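Local structure of CCMAN5 (Cellulosimicrobium cellulans, 2XSG) at residues Trp501-Gly506 with Ala563-Arg568; Glu493-Pro498 with Thr513-Asp518; Leu159-Glu164 with Ala236-Asp241; Ser173-Glu178 with Val232-Ile237. The protein hydrolyses alpha-mannosidic linkages as a family 92 glycoside hydrolase, probably uncapping mannose-6-phosphate on yeast-type glycans. One frame throughout, in Å; residues are numbered along the deposited sequence.

Contact 1: residues Trp501-Gly506 with Ala563-Arg568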
loop_
_atom_site.group_PDB
_atom_site.type_symbol
_atom_site.label_atom_id
_atom_site.label_comp_id
_atom_site.label_asym_id
_atom_site.label_seq_id
_atom_site.Cartn_x
_atom_site.Cartn_y
_atom_site.Cartn_z
ATOM N N TRP A 501 8.251 27.333 -19.868
ATOM C CA TRP A 501 9.471 26.720 -20.335
ATOM C C TRP A 501 9.551 26.896 -21.854
ATOM O O TRP A 501 8.539 26.782 -22.546
ATOM C CB TRP A 501 9.543 25.234 -19.949
ATOM C CG TRP A 501 10.771 24.603 -20.472
ATOM C CD1 TRP A 501 12.058 24.870 -20.084
ATOM C CD2 TRP A 501 10.862 23.638 -21.534
ATOM N NE1 TRP A 501 12.943 24.124 -20.836
ATOM C CE2 TRP A 501 12.234 23.350 -21.720
ATOM C CE3 TRP A 501 9.919 22.979 -22.334
ATOM C CZ2 TRP A 501 12.684 22.436 -22.687
ATOM C CZ3 TRP A 501 10.367 22.062 -23.287
ATOM C CH2 TRP A 501 11.733 21.811 -23.461
ATOM N N THR A 502 10.749 27.193 -22.357
ATOM C CA THR A 502 10.968 27.373 -23.798
ATOM C C THR A 502 11.816 26.235 -24.345
ATOM O O THR A 502 12.941 26.016 -23.884
ATOM C CB THR A 502 11.641 28.713 -24.094
ATOM O OG1 THR A 502 10.767 29.784 -23.711
ATOM C CG2 THR A 502 11.979 28.836 -25.592
ATOM N N ALA A 503 11.269 25.507 -25.318
ATOM C CA ALA A 503 11.971 24.384 -25.928
ATOM C C ALA A 503 13.208 24.825 -26.731
ATOM O O ALA A 503 13.372 26.015 -27.027
ATOM C CB ALA A 503 11.014 23.560 -26.796
ATOM N N ALA A 504 14.063 23.857 -27.081
ATOM C CA ALA A 504 15.321 24.120 -27.804
ATOM C C ALA A 504 15.115 24.843 -29.137
ATOM O O ALA A 504 15.971 25.598 -29.573
ATOM C CB ALA A 504 16.102 22.819 -28.019
ATOM N N ASP A 505 13.971 24.622 -29.774
ATOM C CA ASP A 505 13.662 25.283 -31.030
ATOM C C ASP A 505 12.768 26.520 -30.843
ATOM O O ASP A 505 12.199 27.022 -31.816
ATOM C CB ASP A 505 12.964 24.301 -31.960
ATOM C CG ASP A 505 11.562 23.944 -31.485
ATOM O OD1 ASP A 505 11.208 24.271 -30.327
ATOM O OD2 ASP A 505 10.810 23.345 -32.272
ATOM N N GLY A 506 12.620 26.988 -29.603
ATOM C CA GLY A 506 11.830 28.198 -29.325
ATOM C C GLY A 506 10.365 27.985 -28.965
ATOM O O GLY A 506 9.701 28.923 -28.535
ATOM N N ALA A 563 3.284 20.150 -25.911
ATOM C CA ALA A 563 3.151 18.970 -25.021
ATOM C C ALA A 563 4.196 17.917 -25.322
ATOM O O ALA A 563 4.811 17.356 -24.398
ATOM C CB ALA A 563 1.772 18.354 -25.143
ATOM N N ARG A 564 4.373 17.637 -26.615
ATOM C CA ARG A 564 5.270 16.583 -27.083
ATOM C C ARG A 564 6.696 16.896 -26.653
ATOM O O ARG A 564 7.404 16.009 -26.165
ATOM C CB ARG A 564 5.169 16.408 -28.609
ATOM C CG ARG A 564 6.009 15.238 -29.196
ATOM C CD ARG A 564 6.124 15.306 -30.741
ATOM N NE ARG A 564 7.048 16.358 -31.172
ATOM C CZ ARG A 564 8.377 16.243 -31.189
ATOM N NH1 ARG A 564 8.966 15.105 -30.820
ATOM N NH2 ARG A 564 9.127 17.274 -31.580
ATOM N N LEU A 565 7.089 18.163 -26.805
ATOM C CA LEU A 565 8.434 18.607 -26.432
ATOM C C LEU A 565 8.585 18.681 -24.900
ATOM O O LEU A 565 9.645 18.375 -24.366
ATOM C CB LEU A 565 8.760 19.953 -27.085
ATOM C CG LEU A 565 8.989 19.945 -28.608
ATOM C CD1 LEU A 565 8.937 21.353 -29.152
ATOM C CD2 LEU A 565 10.332 19.307 -28.969
ATOM N N GLY A 566 7.517 19.078 -24.204
ATOM C CA GLY A 566 7.494 19.056 -22.732
ATOM C C GLY A 566 7.741 17.663 -22.159
ATOM O O GLY A 566 8.552 17.483 -21.228
ATOM N N MET A 567 7.052 16.676 -22.729
ATOM C CA MET A 567 7.153 15.280 -22.297
ATOM C C MET A 567 8.548 14.756 -22.516
ATOM O O MET A 567 9.120 14.142 -21.626
ATOM C CB MET A 567 6.120 14.409 -23.009
ATOM C CG MET A 567 4.818 14.269 -22.242
ATOM S SD MET A 567 4.997 13.727 -20.508
ATOM C CE MET A 567 5.686 12.103 -20.707
ATOM N N ARG A 568 9.117 15.041 -23.688
ATOM C CA ARG A 568 10.511 14.717 -23.941
ATOM C C ARG A 568 11.473 15.355 -22.937
ATOM O O ARG A 568 12.369 14.683 -22.456
ATOM C CB ARG A 568 10.896 15.029 -25.393
ATOM C CG ARG A 568 10.055 14.220 -26.399
ATOM C CD ARG A 568 10.375 14.532 -27.853
ATOM N NE ARG A 568 11.703 14.024 -28.182
ATOM C CZ ARG A 568 11.956 12.885 -28.824
ATOM N NH1 ARG A 568 10.981 12.115 -29.254
ATOM N NH2 ARG A 568 13.206 12.535 -29.043
#

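Contact 2: residues Glu493-Pro498 with Thr513-Asp518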
loop_
_atom_site.group_PDB
_atom_site.type_symbol
_atom_site.label_atom_id
_atom_site.label_comp_id
_atom_site.label_asym_id
_atom_site.label_seq_id
_atom_site.Cartn_x
_atom_site.Cartn_y
_atom_site.Cartn_z
ATOM N N GLU A 493 -6.904 25.456 -16.736
ATOM C CA GLU A 493 -7.058 26.697 -17.492
ATOM C C GLU A 493 -6.344 27.867 -16.829
ATOM O O GLU A 493 -5.678 28.646 -17.505
ATOM C CB GLU A 493 -8.541 27.021 -17.661
ATOM C CG GLU A 493 -8.852 28.243 -18.509
ATOM C CD GLU A 493 -10.151 28.899 -18.073
ATOM O OE1 GLU A 493 -10.989 28.204 -17.446
ATOM O OE2 GLU A 493 -10.325 30.111 -18.345
ATOM N N LYS A 494 -6.460 27.962 -15.506
ATOM C CA LYS A 494 -6.031 29.147 -14.769
ATOM C C LYS A 494 -4.596 29.099 -14.227
ATOM O O LYS A 494 -4.023 30.150 -13.932
ATOM C CB LYS A 494 -7.005 29.446 -13.610
ATOM C CG LYS A 494 -8.466 29.657 -14.018
ATOM C CD LYS A 494 -8.741 31.133 -14.304
ATOM C CE LYS A 494 -10.238 31.426 -14.351
ATOM N NZ LYS A 494 -10.846 31.122 -15.678
ATOM N N LEU A 495 -4.029 27.899 -14.068
ATOM C CA LEU A 495 -2.668 27.793 -13.519
ATOM C C LEU A 495 -1.580 27.341 -14.496
ATOM O O LEU A 495 -0.417 27.259 -14.113
ATOM C CB LEU A 495 -2.644 26.935 -12.237
ATOM C CG LEU A 495 -3.488 27.440 -11.067
ATOM C CD1 LEU A 495 -3.341 26.506 -9.878
ATOM C CD2 LEU A 495 -3.086 28.850 -10.688
ATOM N N THR A 496 -1.937 27.038 -15.743
ATOM C CA THR A 496 -0.915 26.651 -16.726
ATOM C C THR A 496 -0.388 27.930 -17.356
ATOM O O THR A 496 -1.030 28.515 -18.219
ATOM C CB THR A 496 -1.459 25.706 -17.827
ATOM O OG1 THR A 496 -2.124 24.582 -17.240
ATOM C CG2 THR A 496 -0.332 25.212 -18.733
ATOM N N LYS A 497 0.779 28.370 -16.909
ATOM C CA LYS A 497 1.373 29.617 -17.388
ATOM C C LYS A 497 2.013 29.451 -18.751
ATOM O O LYS A 497 2.963 28.673 -18.893
ATOM C CB LYS A 497 2.424 30.115 -16.401
ATOM C CG LYS A 497 3.139 31.373 -16.875
ATOM C CD LYS A 497 4.317 31.692 -15.997
ATOM C CE LYS A 497 4.924 33.020 -16.419
ATOM N NZ LYS A 497 6.115 33.317 -15.606
ATOM N N PRO A 498 1.526 30.202 -19.759
ATOM C CA PRO A 498 2.121 30.067 -21.098
ATOM C C PRO A 498 3.590 30.444 -21.096
ATOM O O PRO A 498 3.987 31.353 -20.378
ATOM C CB PRO A 498 1.342 31.086 -21.936
ATOM C CG PRO A 498 0.039 31.233 -21.212
ATOM C CD PRO A 498 0.394 31.142 -19.754
ATOM N N THR A 513 2.133 26.679 -12.585
ATOM C CA THR A 513 2.903 27.746 -11.934
ATOM C C THR A 513 2.040 28.412 -10.838
ATOM O O THR A 513 0.849 28.637 -11.054
ATOM C CB THR A 513 3.330 28.818 -12.983
ATOM O OG1 THR A 513 4.045 28.188 -14.038
ATOM C CG2 THR A 513 4.228 29.889 -12.387
ATOM N N PRO A 514 2.624 28.721 -9.655
ATOM C CA PRO A 514 1.813 29.407 -8.657
ATOM C C PRO A 514 1.383 30.803 -9.163
ATOM O O PRO A 514 2.139 31.485 -9.873
ATOM C CB PRO A 514 2.761 29.530 -7.461
ATOM C CG PRO A 514 4.128 29.553 -8.092
ATOM C CD PRO A 514 4.013 28.550 -9.200
ATOM N N ARG A 515 0.182 31.206 -8.783
ATOM C CA ARG A 515 -0.403 32.450 -9.263
ATOM C C ARG A 515 -0.957 33.225 -8.089
ATOM O O ARG A 515 -1.669 32.676 -7.248
ATOM C CB ARG A 515 -1.508 32.150 -10.264
ATOM C CG ARG A 515 -1.662 33.184 -11.355
ATOM C CD ARG A 515 -2.920 32.927 -12.187
ATOM N NE ARG A 515 -3.061 33.953 -13.226
ATOM C CZ ARG A 515 -3.831 33.849 -14.305
ATOM N NH1 ARG A 515 -4.563 32.758 -14.522
ATOM N NH2 ARG A 515 -3.864 34.848 -15.172
ATOM N N ALA A 516 -0.605 34.512 -8.040
ATOM C CA ALA A 516 -1.012 35.404 -6.971
ATOM C C ALA A 516 -2.520 35.691 -7.037
ATOM O O ALA A 516 -3.181 35.408 -8.050
ATOM C CB ALA A 516 -0.201 36.712 -7.033
ATOM N N ALA A 517 -3.051 36.252 -5.956
ATOM C CA ALA A 517 -4.458 36.639 -5.909
ATOM C C ALA A 517 -4.858 37.564 -7.068
ATOM O O ALA A 517 -5.912 37.375 -7.664
ATOM C CB ALA A 517 -4.807 37.256 -4.554
ATOM N N ASP A 518 -3.992 38.517 -7.424
ATOM C CA ASP A 518 -4.309 39.494 -8.479
ATOM C C ASP A 518 -4.092 38.963 -9.910
ATOM O O ASP A 518 -4.145 39.719 -10.891
ATOM C CB ASP A 518 -3.571 40.833 -8.239
ATOM C CG ASP A 518 -2.048 40.732 -8.408
ATOM O OD1 ASP A 518 -1.529 39.676 -8.838
ATOM O OD2 ASP A 518 -1.356 41.731 -8.119
#

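Contact 3: residues Leu159-Glu164 with Ala236-Asp241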
loop_
_atom_site.group_PDB
_atom_site.type_symbol
_atom_site.label_atom_id
_atom_site.label_comp_id
_atom_site.label_asym_id
_atom_site.label_seq_id
_atom_site.Cartn_x
_atom_site.Cartn_y
_atom_site.Cartn_z
ATOM N N LEU A 159 6.682 -16.371 27.964
ATOM C CA LEU A 159 6.349 -15.436 26.912
ATOM C C LEU A 159 5.882 -14.165 27.583
ATOM O O LEU A 159 4.984 -14.205 28.423
ATOM C CB LEU A 159 5.234 -15.994 26.011
ATOM C CG LEU A 159 5.517 -17.265 25.206
ATOM C CD1 LEU A 159 4.309 -17.670 24.389
ATOM C CD2 LEU A 159 6.702 -17.064 24.268
ATOM N N VAL A 160 6.518 -13.056 27.235
ATOM C CA VAL A 160 6.100 -11.748 27.698
ATOM C C VAL A 160 5.103 -11.243 26.667
ATOM O O VAL A 160 5.385 -11.309 25.456
ATOM C CB VAL A 160 7.291 -10.782 27.779
ATOM C CG1 VAL A 160 6.823 -9.355 28.020
ATOM C CG2 VAL A 160 8.262 -11.224 28.875
ATOM N N VAL A 161 3.951 -10.767 27.133
ATOM C CA VAL A 161 2.977 -10.140 26.252
ATOM C C VAL A 161 3.000 -8.651 26.615
ATOM O O VAL A 161 2.452 -8.261 27.629
ATOM C CB VAL A 161 1.561 -10.775 26.410
ATOM C CG1 VAL A 161 0.552 -10.142 25.459
ATOM C CG2 VAL A 161 1.607 -12.300 26.221
ATOM N N ASP A 162 3.677 -7.846 25.798
ATOM C CA ASP A 162 3.868 -6.420 26.069
ATOM C C ASP A 162 2.818 -5.591 25.321
ATOM O O ASP A 162 2.798 -5.539 24.065
ATOM C CB ASP A 162 5.280 -6.020 25.658
ATOM C CG ASP A 162 5.697 -4.673 26.197
ATOM O OD1 ASP A 162 4.862 -3.750 26.302
ATOM O OD2 ASP A 162 6.883 -4.522 26.537
ATOM N N LEU A 163 1.954 -4.932 26.080
ATOM C CA LEU A 163 0.830 -4.206 25.486
ATOM C C LEU A 163 1.079 -2.717 25.333
ATOM O O LEU A 163 0.181 -1.963 24.951
ATOM C CB LEU A 163 -0.460 -4.457 26.271
ATOM C CG LEU A 163 -1.143 -5.825 26.132
ATOM C CD1 LEU A 163 -1.227 -6.279 24.670
ATOM C CD2 LEU A 163 -0.417 -6.852 26.916
ATOM N N GLU A 164 2.304 -2.287 25.627
ATOM C CA GLU A 164 2.655 -0.881 25.434
ATOM C C GLU A 164 3.191 -0.642 24.017
ATOM O O GLU A 164 2.917 0.392 23.431
ATOM C CB GLU A 164 3.666 -0.423 26.487
ATOM C CG GLU A 164 3.854 1.098 26.546
ATOM C CD GLU A 164 4.823 1.623 25.482
ATOM O OE1 GLU A 164 5.608 0.827 24.924
ATOM O OE2 GLU A 164 4.789 2.839 25.190
ATOM N N ALA A 236 1.420 -8.748 30.389
ATOM C CA ALA A 236 1.338 -10.011 31.117
ATOM C C ALA A 236 2.557 -10.877 30.811
ATOM O O ALA A 236 3.132 -10.797 29.725
ATOM C CB ALA A 236 0.047 -10.750 30.767
ATOM N N ILE A 237 2.967 -11.677 31.789
ATOM C CA ILE A 237 4.082 -12.602 31.603
ATOM C C ILE A 237 3.585 -14.011 31.884
ATOM O O ILE A 237 3.081 -14.294 32.973
ATOM C CB ILE A 237 5.306 -12.227 32.480
ATOM C CG1 ILE A 237 5.707 -10.753 32.194
ATOM C CG2 ILE A 237 6.464 -13.187 32.231
ATOM C CD1 ILE A 237 6.956 -10.260 32.906
ATOM N N LEU A 238 3.673 -14.861 30.868
ATOM C CA LEU A 238 3.253 -16.255 30.962
ATOM C C LEU A 238 4.473 -17.106 31.254
ATOM O O LEU A 238 5.493 -16.954 30.595
ATOM C CB LEU A 238 2.623 -16.711 29.636
ATOM C CG LEU A 238 1.383 -15.936 29.159
ATOM C CD1 LEU A 238 1.229 -15.996 27.634
ATOM C CD2 LEU A 238 0.106 -16.425 29.871
ATOM N N THR A 239 4.363 -17.998 32.232
ATOM C CA THR A 239 5.448 -18.909 32.596
ATOM C C THR A 239 4.945 -20.351 32.499
ATOM O O THR A 239 3.872 -20.691 33.035
ATOM C CB THR A 239 6.012 -18.600 34.004
ATOM O OG1 THR A 239 6.421 -17.225 34.063
ATOM C CG2 THR A 239 7.224 -19.482 34.321
ATOM N N PHE A 240 5.724 -21.174 31.798
ATOM C CA PHE A 240 5.385 -22.564 31.509
ATOM C C PHE A 240 6.254 -23.544 32.304
ATOM O O PHE A 240 7.289 -23.172 32.857
ATOM C CB PHE A 240 5.519 -22.834 30.000
ATOM C CG PHE A 240 4.696 -21.915 29.159
ATOM C CD1 PHE A 240 5.173 -20.645 28.809
ATOM C CD2 PHE A 240 3.414 -22.287 28.754
ATOM C CE1 PHE A 240 4.389 -19.774 28.038
ATOM C CE2 PHE A 240 2.630 -21.422 27.982
ATOM C CZ PHE A 240 3.119 -20.170 27.623
ATOM N N ASP A 241 5.813 -24.799 32.355
ATOM C CA ASP A 241 6.610 -25.861 32.955
ATOM C C ASP A 241 7.801 -26.248 32.055
ATOM O O ASP A 241 7.634 -26.385 30.836
ATOM C CB ASP A 241 5.738 -27.092 33.213
ATOM C CG ASP A 241 6.354 -28.027 34.235
ATOM O OD1 ASP A 241 5.949 -27.959 35.419
ATOM O OD2 ASP A 241 7.277 -28.796 33.880
#

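Contact 4: residues Ser173-Glu178 with Val232-Ile237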
loop_
_atom_site.group_PDB
_atom_site.type_symbol
_atom_site.label_atom_id
_atom_site.label_comp_id
_atom_site.label_asym_id
_atom_site.label_seq_id
_atom_site.Cartn_x
_atom_site.Cartn_y
_atom_site.Cartn_z
ATOM N N SER A 173 -4.370 0.640 26.885
ATOM C CA SER A 173 -4.399 -0.810 26.729
ATOM C C SER A 173 -4.997 -1.463 27.968
ATOM O O SER A 173 -5.080 -0.829 29.032
ATOM C CB SER A 173 -2.983 -1.360 26.476
ATOM O OG SER A 173 -2.186 -1.237 27.649
ATOM N N SER A 174 -5.438 -2.713 27.820
ATOM C CA SER A 174 -5.932 -3.498 28.960
ATOM C C SER A 174 -5.643 -4.963 28.764
ATOM O O SER A 174 -5.448 -5.437 27.636
ATOM C CB SER A 174 -7.438 -3.311 29.171
ATOM O OG SER A 174 -8.162 -3.887 28.086
ATOM N N VAL A 175 -5.630 -5.684 29.880
ATOM C CA VAL A 175 -5.430 -7.124 29.851
ATOM C C VAL A 175 -6.222 -7.753 31.003
ATOM O O VAL A 175 -6.192 -7.259 32.128
ATOM C CB VAL A 175 -3.917 -7.496 29.845
ATOM C CG1 VAL A 175 -3.188 -6.917 31.094
ATOM C CG2 VAL A 175 -3.720 -9.030 29.712
ATOM N N GLN A 176 -6.993 -8.784 30.682
ATOM C CA GLN A 176 -7.674 -9.594 31.672
ATOM C C GLN A 176 -7.151 -11.017 31.501
ATOM O O GLN A 176 -7.099 -11.532 30.376
ATOM C CB GLN A 176 -9.183 -9.524 31.428
ATOM C CG GLN A 176 -10.043 -10.312 32.417
ATOM C CD GLN A 176 -10.172 -9.604 33.741
ATOM O OE1 GLN A 176 -10.601 -8.451 33.803
ATOM N NE2 GLN A 176 -9.782 -10.280 34.807
ATOM N N VAL A 177 -6.771 -11.637 32.616
ATOM C CA VAL A 177 -6.294 -13.015 32.644
ATOM C C VAL A 177 -7.365 -14.021 33.099
ATOM O O VAL A 177 -8.075 -13.772 34.069
ATOM C CB VAL A 177 -5.065 -13.145 33.594
ATOM C CG1 VAL A 177 -4.531 -14.552 33.588
ATOM C CG2 VAL A 177 -3.986 -12.191 33.168
ATOM N N GLU A 178 -7.445 -15.163 32.408
ATOM C CA GLU A 178 -8.314 -16.297 32.793
ATOM C C GLU A 178 -7.494 -17.576 32.779
ATOM O O GLU A 178 -6.818 -17.860 31.793
ATOM C CB GLU A 178 -9.442 -16.490 31.774
ATOM C CG GLU A 178 -10.669 -15.633 31.978
ATOM C CD GLU A 178 -11.430 -16.056 33.218
ATOM O OE1 GLU A 178 -11.901 -17.225 33.256
ATOM O OE2 GLU A 178 -11.548 -15.225 34.154
ATOM N N VAL A 232 -2.230 2.459 30.245
ATOM C CA VAL A 232 -1.494 2.788 29.025
ATOM C C VAL A 232 -0.417 1.733 28.792
ATOM O O VAL A 232 -0.479 0.979 27.806
ATOM C CB VAL A 232 -0.866 4.188 29.118
ATOM C CG1 VAL A 232 -0.206 4.565 27.804
ATOM C CG2 VAL A 232 -1.928 5.212 29.465
ATOM N N ASP A 233 0.556 1.675 29.707
ATOM C CA ASP A 233 1.567 0.610 29.709
ATOM C C ASP A 233 1.049 -0.536 30.578
ATOM O O ASP A 233 1.082 -0.457 31.823
ATOM C CB ASP A 233 2.892 1.151 30.258
ATOM C CG ASP A 233 4.057 0.172 30.117
ATOM O OD1 ASP A 233 3.843 -1.003 29.760
ATOM O OD2 ASP A 233 5.215 0.597 30.364
ATOM N N THR A 234 0.547 -1.590 29.933
ATOM C CA THR A 234 0.166 -2.807 30.644
ATOM C C THR A 234 0.806 -4.000 29.944
ATOM O O THR A 234 1.286 -3.888 28.800
ATOM C CB THR A 234 -1.398 -3.009 30.745
ATOM O OG1 THR A 234 -1.953 -3.259 29.449
ATOM C CG2 THR A 234 -2.077 -1.786 31.339
ATOM N N GLY A 235 0.821 -5.136 30.637
ATOM C CA GLY A 235 1.305 -6.373 30.062
ATOM C C GLY A 235 1.065 -7.585 30.924
ATOM O O GLY A 235 0.573 -7.472 32.052
ATOM N N ALA A 236 1.420 -8.748 30.389
ATOM C CA ALA A 236 1.338 -10.011 31.117
ATOM C C ALA A 236 2.557 -10.877 30.811
ATOM O O ALA A 236 3.132 -10.797 29.725
ATOM C CB ALA A 236 0.047 -10.750 30.767
ATOM N N ILE A 237 2.967 -11.677 31.789
ATOM C CA ILE A 237 4.082 -12.602 31.603
ATOM C C ILE A 237 3.585 -14.011 31.884
ATOM O O ILE A 237 3.081 -14.294 32.973
ATOM C CB ILE A 237 5.306 -12.227 32.480
ATOM C CG1 ILE A 237 5.707 -10.753 32.194
ATOM C CG2 ILE A 237 6.464 -13.187 32.231
ATOM C CD1 ILE A 237 6.956 -10.260 32.906
#

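Contact 1: residues Trp501-Gly506 with Ala563-Arg568
Leu565 meets Trp501, Ala503 and Asp505 from its place on helix 560-570. No hydrogen bond links the two segments, so the contact rests on van der Waals touch. The apolar part is one methyl pair: Ala503 CB lies 3.8 Å from Leu565 CD1. Leu565 turns CG anti to its own carbonyl carbon (chi1 -71°), and CD1 then reaches the loop. The same CD1 also lies near the carboxylate of Asp505, 3.9 Å from OD1 and slightly farther from OD2. These two side chains cross at a slant and share no polar bond. Asp505 OD1 has its strongest polar partner in Thr507 OG1.

The loop joins strands 496-497 and 508-512, which pair as a small two-stranded antiparallel sheet. It turns tightly at a type I beta turn from Ala503 to Gly506. Gly506 N closes this turn on Ala503 O at 2.9 Å. Gly506 has a positive phi of 93°, where a side chain would press against the preceding carbonyl oxygen.

The aromatic part meets the helix backbone at Leu565 and Gly566. Trp501 CZ3 stands 3.9 Å from Leu565 O and 4.2 Å from Gly566 CA. Both meet the ring obliquely. One face of the indole has Ala503 N 4.0 Å above it, near the rim. The ring also stacks with His569 and touches Val509 and Leu511 of the paired strand. Nearby, Arg564 forms a salt bridge with Glu561, and Arg568 forms one with Glu603.

Contact 2: residues Glu493-Pro498 with Thr513-Asp518
The guanidinium of Arg515 receives Lys494 O at its edge, 2.7 Å from NH1 and 26° out of the guanidinium plane. Lys494 CA also lies at the edge, in plane. Trp521 makes a cation-pi contact with the same group, and Arg515 NE donates to Gly519 O. The contact brackets the base of a beta hairpin in which strands 496-497 and 508-512 pair antiparallel. Thr513 N donates to Leu495 O at 3.0 Å and carries the pairing register one step past the strand. This bond runs nearly along the C=O axis.

The NH1 bond is bent at the hydrogen, 135°, yet it falls in the carbonyl plane of Lys494 on a lone pair. Lys494 O lies in the last turn of helix 478-495, where the helix end would probably be more negative and welcome a cation. The Arg515 chain is extended from CG to NE, which lets NH1 span the gap. With an alanine here, Lys494 O would probably lose its charged donor and Trp521 its cation.

Lys494 NZ turns away and bridges to Glu493 OE2 at 2.9 Å, approaching from above the carboxylate plane. Nearer the backbone of Arg515 the packing is apolar. Leu495 CD2 sits 3.7 Å from Arg515 CB, the two side chains meeting at a slant. Lys497 has CG anti to its backbone N (chi1 177°) and runs on extended across Thr513. Thr513 OG1 is bonded to Leu511 O and His526 NE2. Lys497 CB lies 3.5 Å from Thr513 OG1, and Lys497 CD lies 4.0 Å from Thr513 CG2.

Contact 3: residues Leu159-Glu164 with Ala236-Asp241
Val161 and Ala236 form a hydrogen-bonded pair of antiparallel strands, and Leu159 and Leu238 form the next one. Between them, Val160 faces Ile237 as a non-hydrogen-bonded pair. Strands 159-162 and 236-240 run at 166° with axes 4.8 Å apart. Four backbone bonds tie them. Val161 N to Ala236 O is the shortest at 2.7 Å and is nearly straight. Leu159 N and Leu238 N each reach the other residue's O at 2.9 Å.

The tight side is the face bearing Leu159, Val161, Ala236, Leu238 and Phe240. Leu238 CD1 meets Val161 CG2 at 4.0 Å across the pair diagonal. Leu159 CG sits 3.9 Å from Phe240 CE1, approaching the ring obliquely. Phe240 has CG anti to its carbonyl carbon (chi1 -56°), which brings the ring toward Leu159.

The other face is looser across these two strands. Its one side-chain touch is Val160 CG2 to Ile237 CG1 at 4.2 Å. Trp217 touches both of these residues. Glu164 and Thr239 are partly exposed to solvent, and Asp241 is exposed. At the end of the strand, Asp162 OD1 accepts from Glu164 N at 3.0 Å, making an Asx turn, and Asp162 OD2 bridges to Arg91.

In the five-stranded sheet, strand 158-162 has strand 80-84 on its other side, and strand 235-240 has strand 212-217. The tight face packs on strands 185-195 and 198-208 of the second sheet, through Leu187, Val185 and Thr208, as in a beta-sandwich.

Contact 4: residues Ser173-Glu178 with Val232-Ile237
Ser173 loses more surface here than Val175 or Thr234, and its hydroxyl is the polar hub. OG donates to Val232 O at 2.8 Å and accepts from Thr234 OG1 at 2.7 Å. It thus uses donor and acceptor together in a buried place. The bond to Val232 O comes from above the carbonyl plane, 54° out of it, and not on a lone pair. Ser173 OG sits between its backbone N and carbonyl carbon (chi1 69°), which aims it at both partners. Were Ser173 an alanine, Val232 O would probably lose this donor, and the Thr234 hydroxyl would be left without its acceptor and freer to turn.

Thr234 uses both branches. OG1 makes the bond, and CG2 lies 3.7 Å from Ser173 OG. Val175 continues the contact in apolar fashion. Its side chain and that of Thr234 run alongside each other, pointing opposite ways. Val175 CG1 is 3.9 Å from Gly235 O, and Val175 CG2 is 4.3 Å from Ala236 CB.

Strand 228-231 pairs with strand 169-179, as in the backbone bond of Ser173 with Gly231. The chain then leaves through Val232 to Thr234 and enters strand 235-240 of the other sheet. Such a crossing between two facing sheets is characteristic of a beta-sandwich, consistent with the galactose mutarotase-like N-terminal domain of this family.

Overall arrangement
The four contacts form two distant pairs. Contacts 3 and 4 lie in the N-terminal domain, their centres about 9 Å apart. They share Ala236 and Ile237, and Leu163 N probably bonds to Thr234 O between them. Along the chain both end on strand 235-240, with 173-178 coming after 159-164. Contact 3 pairs strands within one sheet, and contact 4 reaches across to strand 169-179 of the other. Contacts 1 and 2 follow in the catalytic domain, with centres about 19 Å apart. Their segments alternate along the chain, around the hairpin of strands 496-497 and 508-512. Between the pairs, centres are about 57 to 65 Å apart, so each pair probably belongs to a different part of the protein.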